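Peptide amidase (Stenotrophomonas maltophilia, PDB 1M22) probably hydrolyses carboxamide bonds to release ammonia, as a member of the amidase signature family. Local coordinates at residues R393-A396 and G397-I401; L312-Q315 and G316-A319; S435-A438 and A439-G443. All coordinates share one frame; numbering follows the deposited sequence.

Interaction 1: R393-A396 and G397-I401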
loop_
_atom_site.group_PDB
_atom_site.type_symbol
_atom_site.label_atom_id
_atom_site.label_comp_id
_atom_site.label_asym_id
_atom_site.label_seq_id
_atom_site.Cartn_x
_atom_site.Cartn_y
_atom_site.Cartn_z
ATOM N N ARG A 393 -14.515 12.412 -8.617
ATOM C CA ARG A 393 -14.999 11.044 -8.767
ATOM C C ARG A 393 -15.507 10.784 -10.189
ATOM O O ARG A 393 -15.203 9.752 -10.795
ATOM C CB ARG A 393 -16.108 10.804 -7.731
ATOM C CG ARG A 393 -16.644 9.388 -7.638
ATOM C CD ARG A 393 -15.538 8.356 -7.735
ATOM N NE ARG A 393 -14.495 8.438 -6.717
ATOM C CZ ARG A 393 -14.604 7.960 -5.482
ATOM N NH1 ARG A 393 -15.722 7.363 -5.089
ATOM N NH2 ARG A 393 -13.574 8.044 -4.653
ATOM N N ARG A 394 -16.269 11.732 -10.723
ATOM C CA ARG A 394 -16.823 11.619 -12.068
ATOM C C ARG A 394 -15.754 11.623 -13.160
ATOM O O ARG A 394 -15.772 10.786 -14.060
ATOM C CB ARG A 394 -17.809 12.765 -12.313
ATOM C CG ARG A 394 -18.344 12.849 -13.733
ATOM C CD ARG A 394 -19.416 13.931 -13.848
ATOM N NE ARG A 394 -18.922 15.250 -13.457
ATOM C CZ ARG A 394 -18.088 15.988 -14.182
ATOM N NH1 ARG A 394 -17.646 15.543 -15.350
ATOM N NH2 ARG A 394 -17.693 17.174 -13.737
ATOM N N LEU A 395 -14.825 12.567 -13.075
ATOM C CA LEU A 395 -13.767 12.691 -14.070
ATOM C C LEU A 395 -12.808 11.508 -14.133
ATOM O O LEU A 395 -12.386 11.106 -15.216
ATOM C CB LEU A 395 -12.963 13.971 -13.825
ATOM C CG LEU A 395 -13.706 15.295 -14.032
ATOM C CD1 LEU A 395 -12.849 16.441 -13.529
ATOM C CD2 LEU A 395 -14.046 15.479 -15.504
ATOM N N ALA A 396 -12.467 10.955 -12.974
ATOM C CA ALA A 396 -11.534 9.834 -12.908
ATOM C C ALA A 396 -12.178 8.474 -13.148
ATOM O O ALA A 396 -11.548 7.577 -13.708
ATOM C CB ALA A 396 -10.828 9.836 -11.555
ATOM N N GLY A 397 -13.428 8.323 -12.723
ATOM C CA GLY A 397 -14.112 7.049 -12.884
ATOM C C GLY A 397 -14.986 6.939 -14.122
ATOM O O GLY A 397 -14.499 6.575 -15.192
ATOM N N PRO A 398 -16.286 7.250 -14.006
ATOM C CA PRO A 398 -17.216 7.173 -15.137
ATOM C C PRO A 398 -16.721 7.795 -16.442
ATOM O O PRO A 398 -16.848 7.196 -17.509
ATOM C CB PRO A 398 -18.459 7.873 -14.598
ATOM C CG PRO A 398 -18.448 7.477 -13.164
ATOM C CD PRO A 398 -16.992 7.670 -12.782
ATOM N N GLU A 399 -16.153 8.993 -16.357
ATOM C CA GLU A 399 -15.671 9.688 -17.540
ATOM C C GLU A 399 -14.164 9.572 -17.749
ATOM O O GLU A 399 -13.597 10.219 -18.630
ATOM C CB GLU A 399 -16.098 11.158 -17.469
ATOM C CG GLU A 399 -17.604 11.344 -17.645
ATOM C CD GLU A 399 -18.090 12.734 -17.276
ATOM O OE1 GLU A 399 -17.324 13.704 -17.441
ATOM O OE2 GLU A 399 -19.251 12.855 -16.833
ATOM N N GLY A 400 -13.527 8.728 -16.941
ATOM C CA GLY A 400 -12.094 8.519 -17.048
ATOM C C GLY A 400 -11.785 7.063 -17.340
ATOM O O GLY A 400 -11.823 6.629 -18.492
ATOM N N ILE A 401 -11.488 6.300 -16.293
ATOM C CA ILE A 401 -11.182 4.887 -16.452
ATOM C C ILE A 401 -12.308 4.130 -17.163
ATOM O O ILE A 401 -12.055 3.359 -18.091
ATOM C CB ILE A 401 -10.914 4.225 -15.077
ATOM C CG1 ILE A 401 -9.560 4.695 -14.530
ATOM C CG2 ILE A 401 -10.959 2.702 -15.204
ATOM C CD1 ILE A 401 -9.310 4.303 -13.080
#
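The guanidinium of Arg394 meets the carboxylate of Glu399 at its edge, with CD of the glutamate in the guanidinium plane and the two flat groups turned 42° from one another. NH1 of Arg394 reaches OE1 of Glu399 at 2.8 Å, a salt bridge whose hydrogen bond is weak because the N-H points well off the oxygen (127°). The other carboxylate oxygen lies along the aliphatic part of the same arginine, OE2 of Glu399 being 3.2 Å from CD of Arg394. This follows from an arginine chain that runs out extended and then bends at chi3 (58°), bringing NH1 to the carboxylate. A second acid, Asp391, holds NH2 of Arg394, so the guanidinium probably has its charge balanced from two partners.

The two residues are five apart in sequence, and around them the helix widens. Pro398 has no N-H to offer, and O of Arg394 instead takes N of Glu399 at 2.9 Å; O of Ala396 likewise receives N of Ile401 at 2.9 Å. Glycine suits position 400, whose CA lies 3.5 Å from O of Ala396 in a C-H...O contact and whose backbone passes too close to the carbonyls of Leu395 and Ala396 for a side chain to fit. Bonds from residue i+5 to residue i, beside a proline kink, are the signature of a pi-type turn, here set within helix 383-407.

Interaction 2: L312-Q315 and G316-A319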
loop_
_atom_site.group_PDB
_atom_site.type_symbol
_atom_site.label_atom_id
_atom_site.label_comp_id
_atom_site.label_asym_id
_atom_site.label_seq_id
_atom_site.Cartn_x
_atom_site.Cartn_y
_atom_site.Cartn_z
ATOM N N LEU A 312 -6.240 7.881 -21.761
ATOM C CA LEU A 312 -7.216 7.989 -20.687
ATOM C C LEU A 312 -7.928 9.331 -20.779
ATOM O O LEU A 312 -7.301 10.383 -20.669
ATOM C CB LEU A 312 -6.520 7.869 -19.328
ATOM C CG LEU A 312 -7.427 7.897 -18.096
ATOM C CD1 LEU A 312 -8.314 6.664 -18.087
ATOM C CD2 LEU A 312 -6.575 7.942 -16.835
ATOM N N PRO A 313 -9.251 9.314 -20.999
ATOM C CA PRO A 313 -9.994 10.572 -21.092
ATOM C C PRO A 313 -9.908 11.337 -19.773
ATOM O O PRO A 313 -9.955 10.737 -18.697
ATOM C CB PRO A 313 -11.419 10.109 -21.398
ATOM C CG PRO A 313 -11.212 8.811 -22.122
ATOM C CD PRO A 313 -10.123 8.165 -21.303
ATOM N N ASN A 314 -9.768 12.656 -19.865
ATOM C CA ASN A 314 -9.690 13.525 -18.692
ATOM C C ASN A 314 -8.450 13.339 -17.822
ATOM O O ASN A 314 -8.443 13.735 -16.656
ATOM C CB ASN A 314 -10.941 13.357 -17.824
ATOM C CG ASN A 314 -12.191 13.880 -18.500
ATOM O OD1 ASN A 314 -12.242 15.035 -18.918
ATOM N ND2 ASN A 314 -13.207 13.033 -18.606
ATOM N N GLN A 315 -7.403 12.750 -18.388
ATOM C CA GLN A 315 -6.159 12.528 -17.655
ATOM C C GLN A 315 -5.712 13.767 -16.873
ATOM O O GLN A 315 -5.378 14.796 -17.462
ATOM C CB GLN A 315 -5.055 12.103 -18.630
ATOM C CG GLN A 315 -3.638 12.176 -18.073
ATOM C CD GLN A 315 -3.389 11.198 -16.942
ATOM O OE1 GLN A 315 -4.074 11.223 -15.920
ATOM N NE2 GLN A 315 -2.399 10.330 -17.120
ATOM N N GLY A 316 -5.717 13.657 -15.546
ATOM C CA GLY A 316 -5.293 14.752 -14.687
ATOM C C GLY A 316 -6.245 15.924 -14.525
ATOM O O GLY A 316 -5.941 16.866 -13.792
ATOM N N ALA A 317 -7.396 15.876 -15.186
ATOM C CA ALA A 317 -8.365 16.968 -15.106
ATOM C C ALA A 317 -8.952 17.148 -13.709
ATOM O O ALA A 317 -9.508 18.197 -13.388
ATOM C CB ALA A 317 -9.488 16.737 -16.111
ATOM N N TRP A 318 -8.812 16.120 -12.880
ATOM C CA TRP A 318 -9.340 16.125 -11.520
ATOM C C TRP A 318 -8.376 16.675 -10.469
ATOM O O TRP A 318 -8.717 16.736 -9.294
ATOM C CB TRP A 318 -9.721 14.697 -11.135
ATOM C CG TRP A 318 -8.563 13.751 -11.267
ATOM C CD1 TRP A 318 -7.493 13.632 -10.420
ATOM C CD2 TRP A 318 -8.325 12.838 -12.341
ATOM N NE1 TRP A 318 -6.607 12.700 -10.906
ATOM C CE2 TRP A 318 -7.092 12.198 -12.084
ATOM C CE3 TRP A 318 -9.037 12.496 -13.500
ATOM C CZ2 TRP A 318 -6.554 11.236 -12.945
ATOM C CZ3 TRP A 318 -8.501 11.539 -14.356
ATOM C CH2 TRP A 318 -7.271 10.920 -14.073
ATOM N N ALA A 319 -7.179 17.070 -10.889
ATOM C CA ALA A 319 -6.167 17.573 -9.962
ATOM C C ALA A 319 -6.651 18.610 -8.947
ATOM O O ALA A 319 -6.471 18.437 -7.740
ATOM C CB ALA A 319 -4.982 18.131 -10.743
#
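Asn314 and Ala317 close the middle one of three successive beta turns, by which the chain winds from strand 306-310 into helix 319-340. The turns from Leu312 to Gln315 and from Asn314 to Ala317 are type II; that from Gly316 to Ala319 is type I.

Among the hydrogen bonds, N of Ala317 donates to O of Asn314 at 2.8 Å, nearly straight at the hydrogen (164°) but rising above the carbonyl plane. N of Gln315 and O of Leu312 close the first turn at 3.3 Å. Residue types fit these turns: Pro313 readily takes the second position of a type II turn, while the third positions need positive phi, which asparagine tolerates at Asn314 and which favours glycine at Gly316. The side chain of Asn314 lies against helix 383-407, touching Leu395, and its ND2 bonds to O of Glu399.

Apolar packing centres on Trp318. Its CG stands between the backbone N and the carbonyl carbon (chi1 57°), which folds the indole back over the preceding turn. CD2 of Leu312 approaches the ring edge, 4.1 Å from CH2 of Trp318, the side chains crossing at about a right angle.

Polar atoms also meet the indole. NE1 of Trp318 is hydrogen-bonded to OG of Ser437 in helix 436-442. N of Gly316 lies 3.5 Å above one face of the Trp318 ring, displaced toward the rim. Two carbonyl oxygens approach obliquely: OE1 of Gln315 lies 3.7 Å from CH2 of Trp318, and O of Asn314 comes to 3.2 Å from CZ3.

Interaction 3: S435-A438 and A439-G443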
loop_
_atom_site.group_PDB
_atom_site.type_symbol
_atom_site.label_atom_id
_atom_site.label_comp_id
_atom_site.label_asym_id
_atom_site.label_seq_id
_atom_site.Cartn_x
_atom_site.Cartn_y
_atom_site.Cartn_z
ATOM N N SER A 435 -0.201 7.408 -14.222
ATOM C CA SER A 435 -1.634 7.186 -14.392
ATOM C C SER A 435 -2.376 6.641 -13.172
ATOM O O SER A 435 -3.610 6.623 -13.164
ATOM C CB SER A 435 -1.869 6.229 -15.565
ATOM O OG SER A 435 -1.382 6.766 -16.785
ATOM N N TYR A 436 -1.646 6.202 -12.147
ATOM C CA TYR A 436 -2.284 5.627 -10.961
ATOM C C TYR A 436 -3.240 6.554 -10.212
ATOM O O TYR A 436 -4.092 6.085 -9.455
ATOM C CB TYR A 436 -1.226 5.078 -9.994
ATOM C CG TYR A 436 -0.233 6.101 -9.493
ATOM C CD1 TYR A 436 -0.608 7.076 -8.568
ATOM C CD2 TYR A 436 1.083 6.101 -9.954
ATOM C CE1 TYR A 436 0.304 8.029 -8.117
ATOM C CE2 TYR A 436 2.001 7.048 -9.510
ATOM C CZ TYR A 436 1.605 8.008 -8.594
ATOM O OH TYR A 436 2.507 8.955 -8.166
ATOM N N SER A 437 -3.113 7.859 -10.418
ATOM C CA SER A 437 -3.995 8.799 -9.741
ATOM C C SER A 437 -5.450 8.572 -10.140
ATOM O O SER A 437 -6.361 8.799 -9.346
ATOM C CB SER A 437 -3.596 10.239 -10.070
ATOM O OG SER A 437 -4.459 11.164 -9.424
ATOM N N ALA A 438 -5.670 8.125 -11.373
ATOM C CA ALA A 438 -7.026 7.879 -11.850
ATOM C C ALA A 438 -7.735 6.858 -10.963
ATOM O O ALA A 438 -8.872 7.067 -10.547
ATOM C CB ALA A 438 -6.999 7.391 -13.294
ATOM N N ALA A 439 -7.065 5.748 -10.671
ATOM C CA ALA A 439 -7.671 4.726 -9.830
ATOM C C ALA A 439 -7.881 5.238 -8.408
ATOM O O ALA A 439 -8.915 4.984 -7.790
ATOM C CB ALA A 439 -6.800 3.471 -9.816
ATOM N N ALA A 440 -6.900 5.965 -7.887
ATOM C CA ALA A 440 -7.011 6.499 -6.538
ATOM C C ALA A 440 -8.199 7.452 -6.392
ATOM O O ALA A 440 -8.983 7.345 -5.449
ATOM C CB ALA A 440 -5.714 7.211 -6.149
ATOM N N VAL A 441 -8.334 8.377 -7.335
ATOM C CA VAL A 441 -9.412 9.356 -7.282
ATOM C C VAL A 441 -10.782 8.739 -7.576
ATOM O O VAL A 441 -11.790 9.145 -6.999
ATOM C CB VAL A 441 -9.107 10.522 -8.248
ATOM C CG1 VAL A 441 -10.258 11.517 -8.272
ATOM C CG2 VAL A 441 -7.819 11.214 -7.803
ATOM N N ALA A 442 -10.819 7.748 -8.460
ATOM C CA ALA A 442 -12.075 7.080 -8.794
ATOM C C ALA A 442 -12.487 6.105 -7.697
ATOM O O ALA A 442 -13.649 5.710 -7.621
ATOM C CB ALA A 442 -11.929 6.328 -10.110
ATOM N N GLY A 443 -11.533 5.725 -6.848
ATOM C CA GLY A 443 -11.809 4.760 -5.796
ATOM C C GLY A 443 -11.840 3.363 -6.395
ATOM O O GLY A 443 -12.456 2.449 -5.840
#
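Ser437, whose side chain packs beside Val441 one turn further on, has a hydroxyl gripped twice: NE1 of Trp318 donates to its OG, and OD2 of Asp187 makes a second hydrogen bond with it. With OG anti to the backbone N (chi1 179°), the hydroxyl meets both of these partners. A small polar residue suits the site, since it serves both an indole N-H and a carboxylate while leaving room for valine. CG2 of Val441 lies 3.7 Å from OG of Ser437 and closer still, at 3.2 Å, to O of Ser437.

That same carbonyl oxygen takes N of Val441 at 2.8 Å, close to the line of its C=O bond. Regular alpha-helical bonds flank it: N of Ala440 to O of Tyr436 at 3.2 Å, and N of Ala442 to O of Ala438 at 2.9 Å. The helix is short and ends in a Schellman motif, with Gly443 as the C-prime residue. Its positive phi (78°) suits glycine; N of Tyr444 turns back to O of Ala439, and N of Gly443 reaches O of Ala440 only weakly, at 3.3 Å.

The helix begins near the active site, the side chain of Tyr436 being about 8 Å from that of the nucleophile Ser189. Four of the residues are alanines, whose small methyls let the helix sit close against its surroundings. Ala438 faces Leu312 and Trp318 in the loop before helix 319-340, and Ile401 of helix 383-407. Ala442 packs on Ala396 of that same helix, Val441 reaches Glu322 of helix 319-340, and Ala439 rests on Met464 of strand 457-464.

The three contacts form one cluster, with centres 8 to 10 Å apart on the same side of the chain's centre. Interaction 3 is buried and nearest the core, relying on small apolar residues and regular helix bonds, together with one serine hydroxyl bonded on two sides. Interactions 1 and 2 lie further out and are partly buried: the first adds a salt bridge at a widened helix, the second has turns with an indole folded back over them. Trp318 of interaction 2 packs on Ala396 of interaction 1 and on Ala438 and Val441 of interaction 3. Arg393 ties helix 383-407 to helix 436-442 directly, NE bonding to O of Val441 while NH2 bonds to O of Ser220.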